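Local coordinates for protein endopolygalacturonase (Chondrostereum purpureum, PDB 1K5C) that probably hydrolyses internal alpha-1,4 linkages between galacturonate units of pectic polysaccharide, as a secreted beta-helical glycoside hydrolase of family 28, at residues P118-V124 and N151-V157; V138-D144 and I168-Q172; C191-I197 and V218-Y223. All blocks are in the same frame, centred on the assembly; numbering follows the deposited sequence.

Interaction 1. Residues P118-V124 and N151-V157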
# COMPACT_ATOMS: atom_id res chain seq x y z
N PRO A 118 10.59 7.67 -6.59
CA PRO A 118 11.67 6.82 -7.13
C PRO A 118 11.32 5.34 -7.05
O PRO A 118 11.65 4.60 -8.00
CB PRO A 118 12.90 7.20 -6.29
CG PRO A 118 12.63 8.68 -5.94
CD PRO A 118 11.11 8.69 -5.64
N ALA A 119 10.74 4.92 -5.95
CA ALA A 119 10.28 3.51 -5.76
C ALA A 119 9.08 3.60 -4.82
O ALA A 119 8.09 4.26 -5.15
CB ALA A 119 11.43 2.61 -5.34
N GLN A 120 9.14 2.98 -3.65
CA GLN A 120 7.95 2.92 -2.81
C GLN A 120 7.56 4.34 -2.39
O GLN A 120 8.39 5.16 -1.99
CB GLN A 120 8.20 2.07 -1.54
CG GLN A 120 8.44 0.58 -1.84
CD GLN A 120 9.89 0.23 -2.16
OE1 GLN A 120 10.72 1.08 -2.48
NE2 GLN A 120 10.22 -1.07 -2.17
N ALA A 121 6.23 4.64 -2.49
CA ALA A 121 5.79 6.03 -2.35
C ALA A 121 5.58 6.46 -0.91
O ALA A 121 6.31 7.33 -0.43
CB ALA A 121 4.54 6.25 -3.21
N ILE A 122 4.57 5.91 -0.24
CA ILE A 122 4.21 6.39 1.12
C ILE A 122 4.30 5.22 2.12
O ILE A 122 3.60 4.23 1.99
CB ILE A 122 2.80 6.99 1.14
CG1 ILE A 122 2.67 8.10 0.11
CG2 ILE A 122 2.44 7.45 2.55
CD1 ILE A 122 1.26 8.69 -0.02
N SER A 123 5.20 5.39 3.09
CA SER A 123 5.33 4.46 4.20
C SER A 123 4.57 5.00 5.41
O SER A 123 4.74 6.17 5.78
CB SER A 123 6.83 4.29 4.53
OG SER A 123 6.98 3.53 5.70
N VAL A 124 3.73 4.16 5.99
CA VAL A 124 2.83 4.54 7.07
C VAL A 124 3.20 3.78 8.31
O VAL A 124 3.17 2.52 8.33
CB VAL A 124 1.39 4.24 6.66
CG1 VAL A 124 0.41 4.64 7.76
CG2 VAL A 124 1.08 4.92 5.31
N ASN A 151 8.67 -1.45 -8.07
CA ASN A 151 8.59 -1.34 -6.61
C ASN A 151 7.98 0.02 -6.20
O ASN A 151 8.28 0.54 -5.12
CB ASN A 151 9.91 -1.55 -5.88
CG ASN A 151 10.53 -2.91 -6.21
OD1 ASN A 151 11.62 -2.99 -6.82
ND2 ASN A 151 9.88 -3.96 -5.83
N THR A 152 7.05 0.52 -7.02
CA THR A 152 6.40 1.81 -6.78
C THR A 152 5.13 1.67 -5.96
O THR A 152 4.07 2.27 -6.26
CB THR A 152 6.16 2.51 -8.12
OG1 THR A 152 5.62 1.54 -9.05
CG2 THR A 152 7.46 3.14 -8.66
N ASP A 153 5.24 0.92 -4.85
CA ASP A 153 4.09 0.69 -3.97
C ASP A 153 3.42 2.02 -3.61
O ASP A 153 4.08 3.00 -3.27
CB ASP A 153 4.53 0.06 -2.63
CG ASP A 153 5.29 -1.24 -2.73
OD1 ASP A 153 5.89 -1.55 -3.78
OD2 ASP A 153 5.30 -1.96 -1.68
N GLY A 154 2.08 2.02 -3.61
CA GLY A 154 1.38 3.25 -3.22
C GLY A 154 1.53 3.55 -1.71
O GLY A 154 2.06 4.60 -1.33
N PHE A 155 1.04 2.59 -0.93
CA PHE A 155 1.07 2.70 0.54
C PHE A 155 1.64 1.40 1.10
O PHE A 155 1.11 0.33 0.81
CB PHE A 155 -0.36 2.86 1.12
CG PHE A 155 -1.09 4.06 0.56
CD1 PHE A 155 -0.96 5.33 1.17
CD2 PHE A 155 -1.91 3.94 -0.57
CE1 PHE A 155 -1.64 6.41 0.63
CE2 PHE A 155 -2.58 5.02 -1.08
CZ PHE A 155 -2.44 6.28 -0.52
N ASP A 156 2.70 1.52 1.91
CA ASP A 156 3.25 0.39 2.68
C ASP A 156 2.93 0.64 4.14
O ASP A 156 3.35 1.66 4.69
CB ASP A 156 4.77 0.29 2.47
CG ASP A 156 5.16 -0.10 1.06
OD1 ASP A 156 4.46 -1.06 0.54
OD2 ASP A 156 6.08 0.43 0.47
N VAL A 157 2.15 -0.26 4.74
CA VAL A 157 1.64 -0.04 6.09
C VAL A 157 2.20 -1.05 7.06
O VAL A 157 1.99 -2.25 6.91
CB VAL A 157 0.09 -0.10 6.10
CG1 VAL A 157 -0.44 0.18 7.50
CG2 VAL A 157 -0.49 0.89 5.07
O HOH W 1 7.92 -2.77 -0.73
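Ala-121 N donates to Asp-153 O at 2.8 Å, in a nearly straight bond that joins the two segments just before they become strands. The pairing continues with Ile-122 N to Gly-154 O; this bond is more bent (143° at the hydrogen). Asp-156 N then gives to Ile-122 O at 2.9 Å, and Val-124 N to Asp-156 O at 2.8 Å, the regular exchange of a parallel pair. Between side chains, a water accepts from Gln-120 NE2 and donates to Asp-153 OD2. Asp-153 OD2 also lies 2.5 Å from Asp-156 OD1.

Such in-register stacking, Ile-122 on Phe-155 and Val-124 on Val-157, is that of successive coils of the right-handed parallel beta-helix of family 28. Ser-123 and Asp-156 face the other side of the sheet, as does the cleft: Asn-151 binds galacturonate, and Asp-173, another galacturonate-binding residue, lies beside Asp-153.

Next to Asp-153, Gln-120 runs alongside Asn-151, their amides within 15° of parallel. Gln-120 CG, set beside the backbone N by chi1 (-67°), lies 3.3 Å from Asp-156 OD2; the bend at chi2 then lays the amide alongside Asn-151. Thr-90 serves both amides, its OG1 bonding to Gln-120 NE2 and its backbone N donating to Asn-151 OD1. On the inner side, Ile-122 CD1 reaches Phe-155 CE1 at 3.7 Å, the isoleucine running beside the phenylalanine in the same direction. Farther along, Val-124 CB meets Val-157 CG2 at 4.2 Å, and Leu-131 and Leu-133 of strand 130-139 pack against Val-124.

Interaction 2. Residues V138-D144 and I168-Q172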
# COMPACT_ATOMS: atom_id res chain seq x y z
N VAL A 138 -1.34 8.80 -5.54
CA VAL A 138 0.04 8.41 -5.90
C VAL A 138 0.01 8.25 -7.42
O VAL A 138 -0.53 7.26 -7.94
CB VAL A 138 0.49 7.12 -5.19
CG1 VAL A 138 1.87 6.72 -5.72
CG2 VAL A 138 0.50 7.34 -3.69
N ASP A 139 0.55 9.25 -8.12
CA ASP A 139 0.59 9.22 -9.58
C ASP A 139 2.01 8.85 -10.01
O ASP A 139 2.88 9.72 -10.13
CB ASP A 139 0.16 10.55 -10.20
CG ASP A 139 0.13 10.48 -11.69
OD1 ASP A 139 0.68 9.52 -12.28
OD2 ASP A 139 -0.47 11.40 -12.32
N ASP A 140 2.20 7.53 -10.22
CA ASP A 140 3.40 7.00 -10.80
C ASP A 140 3.13 6.44 -12.20
O ASP A 140 3.86 5.60 -12.71
CB ASP A 140 4.06 5.92 -9.90
CG ASP A 140 4.71 6.51 -8.71
OD1 ASP A 140 4.94 7.70 -8.57
OD2 ASP A 140 5.03 5.64 -7.79
N PHE A 141 2.09 6.96 -12.87
CA PHE A 141 1.72 6.46 -14.21
C PHE A 141 2.90 6.53 -15.19
O PHE A 141 3.03 5.65 -16.06
CB PHE A 141 0.53 7.29 -14.71
CG PHE A 141 0.10 6.84 -16.09
CD1 PHE A 141 -0.59 5.61 -16.27
CD2 PHE A 141 0.36 7.59 -17.20
CE1 PHE A 141 -0.96 5.21 -17.54
CE2 PHE A 141 -0.00 7.14 -18.48
CZ PHE A 141 -0.67 5.94 -18.63
N ALA A 142 3.74 7.58 -15.11
CA ALA A 142 4.86 7.70 -16.02
C ALA A 142 5.77 6.48 -15.93
O ALA A 142 6.52 6.18 -16.89
CB ALA A 142 5.64 8.98 -15.69
N GLY A 143 5.77 5.78 -14.80
CA GLY A 143 6.59 4.57 -14.62
C GLY A 143 6.16 3.41 -15.53
O GLY A 143 6.91 2.42 -15.63
N ASP A 144 5.00 3.49 -16.17
CA ASP A 144 4.60 2.43 -17.08
C ASP A 144 5.47 2.42 -18.32
O ASP A 144 5.62 1.39 -18.99
CB ASP A 144 3.15 2.60 -17.53
CG ASP A 144 2.10 2.23 -16.50
OD1 ASP A 144 2.45 1.91 -15.37
OD2 ASP A 144 0.90 2.22 -16.91
N ILE A 168 -6.17 7.34 -4.76
CA ILE A 168 -5.98 6.90 -6.14
C ILE A 168 -4.51 6.52 -6.30
O ILE A 168 -3.65 7.31 -5.92
CB ILE A 168 -6.34 8.01 -7.14
CG1 ILE A 168 -7.83 8.37 -7.01
CG2 ILE A 168 -5.94 7.65 -8.55
CD1 ILE A 168 -8.25 9.60 -7.79
N VAL A 169 -4.23 5.32 -6.80
CA VAL A 169 -2.85 4.90 -7.04
C VAL A 169 -2.71 4.37 -8.46
O VAL A 169 -3.40 3.43 -8.85
CB VAL A 169 -2.43 3.76 -6.03
CG1 VAL A 169 -1.01 3.32 -6.35
CG2 VAL A 169 -2.60 4.23 -4.60
N LYS A 170 -1.79 4.98 -9.20
CA LYS A 170 -1.43 4.57 -10.57
C LYS A 170 0.07 4.20 -10.50
O LYS A 170 0.91 5.09 -10.32
CB LYS A 170 -1.62 5.72 -11.55
CG LYS A 170 -3.09 6.23 -11.58
CD LYS A 170 -3.21 7.44 -12.50
CE LYS A 170 -4.69 7.90 -12.56
NZ LYS A 170 -4.70 9.22 -13.28
N ASN A 171 0.38 2.91 -10.59
CA ASN A 171 1.76 2.52 -10.29
C ASN A 171 2.10 1.19 -10.95
O ASN A 171 1.43 0.79 -11.91
CB ASN A 171 2.00 2.50 -8.75
CG ASN A 171 1.28 1.34 -8.12
OD1 ASN A 171 0.38 0.75 -8.74
ND2 ASN A 171 1.63 1.02 -6.87
N GLN A 172 3.19 0.56 -10.46
CA GLN A 172 3.74 -0.65 -11.05
C GLN A 172 3.93 -1.75 -10.00
O GLN A 172 4.60 -2.75 -10.28
CB GLN A 172 5.07 -0.43 -11.79
CG GLN A 172 4.97 0.56 -12.93
CD GLN A 172 4.86 2.00 -12.50
OE1 GLN A 172 4.01 2.78 -13.12
NE2 GLN A 172 5.63 2.45 -11.57
O HOH W 2 -3.30 11.13 -11.75
O HOH W 3 0.22 2.89 -13.74
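Val-138 and Val-169 pair in parallel in the closely packed half of this contact, with Val-138 CB 4.2 Å from Val-169 CG1 on the buried side of the sheet. Three backbone bonds hold the strands together. Val-138 N donates to Ile-168 O, and Lys-170 N returns to Val-138 O at 2.9 Å, almost perfectly straight (174°). Asp-140 N then reaches Lys-170 O at 2.8 Å through a more bent bond, where segment 138-144 leaves the sheet. There Asp-140 CB presses on the same carbonyl oxygen, Lys-170 O, while its carboxylate turns away to Ser-117. Gln-172 is packed closely too: a bend at chi2 (74°) folds its amide against Gly-143 and Asp-144, nearly perpendicular to the carboxylate of Asp-144.

The side carrying Asp-139 and Lys-170 is looser and wetter. Lys-170, its chain fully extended beyond CG, runs out past Asp-139 without a direct salt bridge: NZ stays 4.9 Å from Asp-139 OD2, and a water bridges them, accepting from the ammonium and donating to the acid. The other oxygen, Asp-139 OD1, takes the N-H of Phe-141 at 3.0 Å, closing an Asx turn that leads into a short 3-10 segment. A second water donates both to Asp-144 OD1 and to Asn-171 O, tying the two segments there, while Asp-144 OD2 makes a salt bridge to Arg-220.

Val-138 and Asp-139 over Val-169 and Lys-170 are neighbouring rungs of the right-handed parallel beta-helix, and the departing segments are the turns that, as in other family 28 enzymes, lead from one face of the coil to the next and border the substrate cleft.

Interaction 3. Residues C191-I197 and V218-Y223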
# COMPACT_ATOMS: atom_id res chain seq x y z
N CYS A 191 -7.25 1.74 -7.71
CA CYS A 191 -5.94 1.21 -8.00
C CYS A 191 -5.83 0.83 -9.45
O CYS A 191 -6.70 0.08 -9.92
CB CYS A 191 -5.72 -0.08 -7.14
SG CYS A 191 -5.85 0.11 -5.37
N SER A 192 -4.79 1.27 -10.16
CA SER A 192 -4.61 0.85 -11.55
C SER A 192 -3.13 0.70 -11.86
O SER A 192 -2.26 1.37 -11.28
CB SER A 192 -5.26 1.82 -12.53
OG SER A 192 -4.69 3.10 -12.42
N GLY A 193 -2.82 -0.19 -12.82
CA GLY A 193 -1.49 -0.39 -13.36
C GLY A 193 -0.60 -1.32 -12.57
O GLY A 193 0.37 -1.89 -13.15
N GLY A 194 -0.84 -1.45 -11.29
CA GLY A 194 0.08 -2.14 -10.37
C GLY A 194 -0.32 -3.57 -10.13
O GLY A 194 -0.71 -4.31 -11.05
N HIS A 195 -0.08 -4.00 -8.87
CA HIS A 195 -0.22 -5.39 -8.46
C HIS A 195 -1.41 -5.63 -7.52
O HIS A 195 -1.49 -6.70 -6.91
CB HIS A 195 1.07 -5.91 -7.82
CG HIS A 195 2.23 -5.93 -8.80
ND1 HIS A 195 3.47 -6.42 -8.35
CD2 HIS A 195 2.35 -5.58 -10.09
CE1 HIS A 195 4.30 -6.34 -9.39
NE2 HIS A 195 3.66 -5.86 -10.45
N GLY A 196 -2.35 -4.66 -7.47
CA GLY A 196 -3.55 -4.93 -6.69
C GLY A 196 -3.35 -4.64 -5.21
O GLY A 196 -2.46 -3.93 -4.76
N ILE A 197 -4.30 -5.18 -4.43
CA ILE A 197 -4.41 -4.88 -3.00
C ILE A 197 -3.81 -6.03 -2.23
O ILE A 197 -4.35 -7.16 -2.29
CB ILE A 197 -5.89 -4.68 -2.61
CG1 ILE A 197 -6.46 -3.48 -3.39
CG2 ILE A 197 -6.05 -4.50 -1.11
CD1 ILE A 197 -7.97 -3.31 -3.26
N VAL A 218 -10.20 -1.87 -8.66
CA VAL A 218 -8.89 -2.23 -9.15
C VAL A 218 -9.04 -2.51 -10.64
O VAL A 218 -9.92 -3.32 -11.03
CB VAL A 218 -8.34 -3.48 -8.44
CG1 VAL A 218 -6.97 -3.87 -9.00
CG2 VAL A 218 -8.29 -3.27 -6.91
N THR A 219 -8.20 -1.88 -11.47
CA THR A 219 -8.23 -2.12 -12.92
C THR A 219 -6.81 -2.30 -13.42
O THR A 219 -5.83 -1.84 -12.81
CB THR A 219 -8.91 -0.94 -13.65
OG1 THR A 219 -8.20 0.28 -13.32
CG2 THR A 219 -10.38 -0.82 -13.29
N ARG A 220 -6.70 -2.95 -14.60
CA ARG A 220 -5.44 -3.02 -15.35
C ARG A 220 -4.24 -3.32 -14.41
O ARG A 220 -3.29 -2.56 -14.34
CB ARG A 220 -5.27 -1.74 -16.16
CG ARG A 220 -4.29 -1.89 -17.32
CD ARG A 220 -4.14 -0.59 -18.12
NE ARG A 220 -3.53 0.43 -17.32
CZ ARG A 220 -2.20 0.57 -17.14
NH1 ARG A 220 -1.28 -0.22 -17.70
NH2 ARG A 220 -1.79 1.53 -16.38
N SER A 221 -4.36 -4.44 -13.72
CA SER A 221 -3.39 -4.82 -12.67
C SER A 221 -3.00 -6.25 -12.84
O SER A 221 -3.69 -7.07 -13.44
CB SER A 221 -3.97 -4.56 -11.26
OG SER A 221 -4.19 -3.14 -11.05
N MET A 222 -1.87 -6.63 -12.18
CA MET A 222 -1.37 -7.99 -12.32
C MET A 222 -2.14 -8.98 -11.44
O MET A 222 -2.25 -10.17 -11.79
CB MET A 222 0.11 -8.02 -11.98
CG MET A 222 0.84 -9.29 -12.17
SD MET A 222 2.63 -9.06 -12.07
CE MET A 222 2.72 -7.67 -13.07
N TYR A 223 -2.64 -8.48 -10.30
CA TYR A 223 -3.42 -9.29 -9.37
C TYR A 223 -4.57 -8.43 -8.90
O TYR A 223 -4.47 -7.20 -8.90
CB TYR A 223 -2.62 -9.72 -8.11
CG TYR A 223 -1.23 -10.27 -8.41
CD1 TYR A 223 -0.97 -11.62 -8.49
CD2 TYR A 223 -0.16 -9.43 -8.57
CE1 TYR A 223 0.34 -12.08 -8.77
CE2 TYR A 223 1.12 -9.85 -8.85
CZ TYR A 223 1.35 -11.20 -8.96
OH TYR A 223 2.63 -11.66 -9.19
O HOH W 4 -9.11 1.46 -10.92
O HOH W 5 -2.50 3.43 -14.11
O HOH W 6 -2.98 -2.24 -8.70
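At the turn that presents His-195, a galacturonate-binding residue and the predicted active-site histidine, Met-222 and Tyr-223 of the next coil pack against the imidazole. The sulfur Met-222 SD lies over one ring face, 4.1 Å from its centroid. The tyrosine comes edge-on to the histidine face in an offset edge-to-face pair, centroids 5.7 Å apart and planes at 73°. Met-222 runs alongside the histidine, chi1 near 180° (-175°) swinging CG away from the amide nitrogen, and the bend at chi3 brings its methyl CE to 3.3 Å from His-195 NE2. In the backbone, Met-222 N donates to Gly-194 O at 2.8 Å.

This is the corner of the beta-helix where the chain turns after the paired strands: Thr-219 N still bonds to Cys-191 O at 2.9 Å, and the two weak bonds from Gly-193 N to Thr-219 O and Arg-220 O follow. Gly-193, with positive phi, lays its CA toward the rim of one face of the Arg-220 guanidinium, which also pairs with Asp-144. Ser-221 OG gives its proton to Thr-219 O and takes one from a water that also receives Gly-196 N, joining the two turns. Inside, Ile-197 CD1 reaches Val-218 CG2 at 3.7 Å.

Overall arrangement
The three contacts join successive coils of one beta-helix and gather around its galacturonate cleft. Interactions 1 and 2, centred 11 Å apart, interlock along the chain and touch through Thr-152, whose O lies 2.8 Å from Asn-171 ND2 and whose OG1 lies 3.0 Å from Gln-172 N. Interactions 2 and 3, 10 Å between centres, share a sheet through Val-169 O and Ser-192 N, and the Asp-144 OD2 to Arg-220 NH2 salt bridge (2.8 Å) also joins them. Interactions 1 and 3 do not touch; their nearest atoms are about 7 Å apart. Asp-173, which binds galacturonate, has its side chain about 4 Å from those of both Asp-153 and His-195, so that both contacts border the same site.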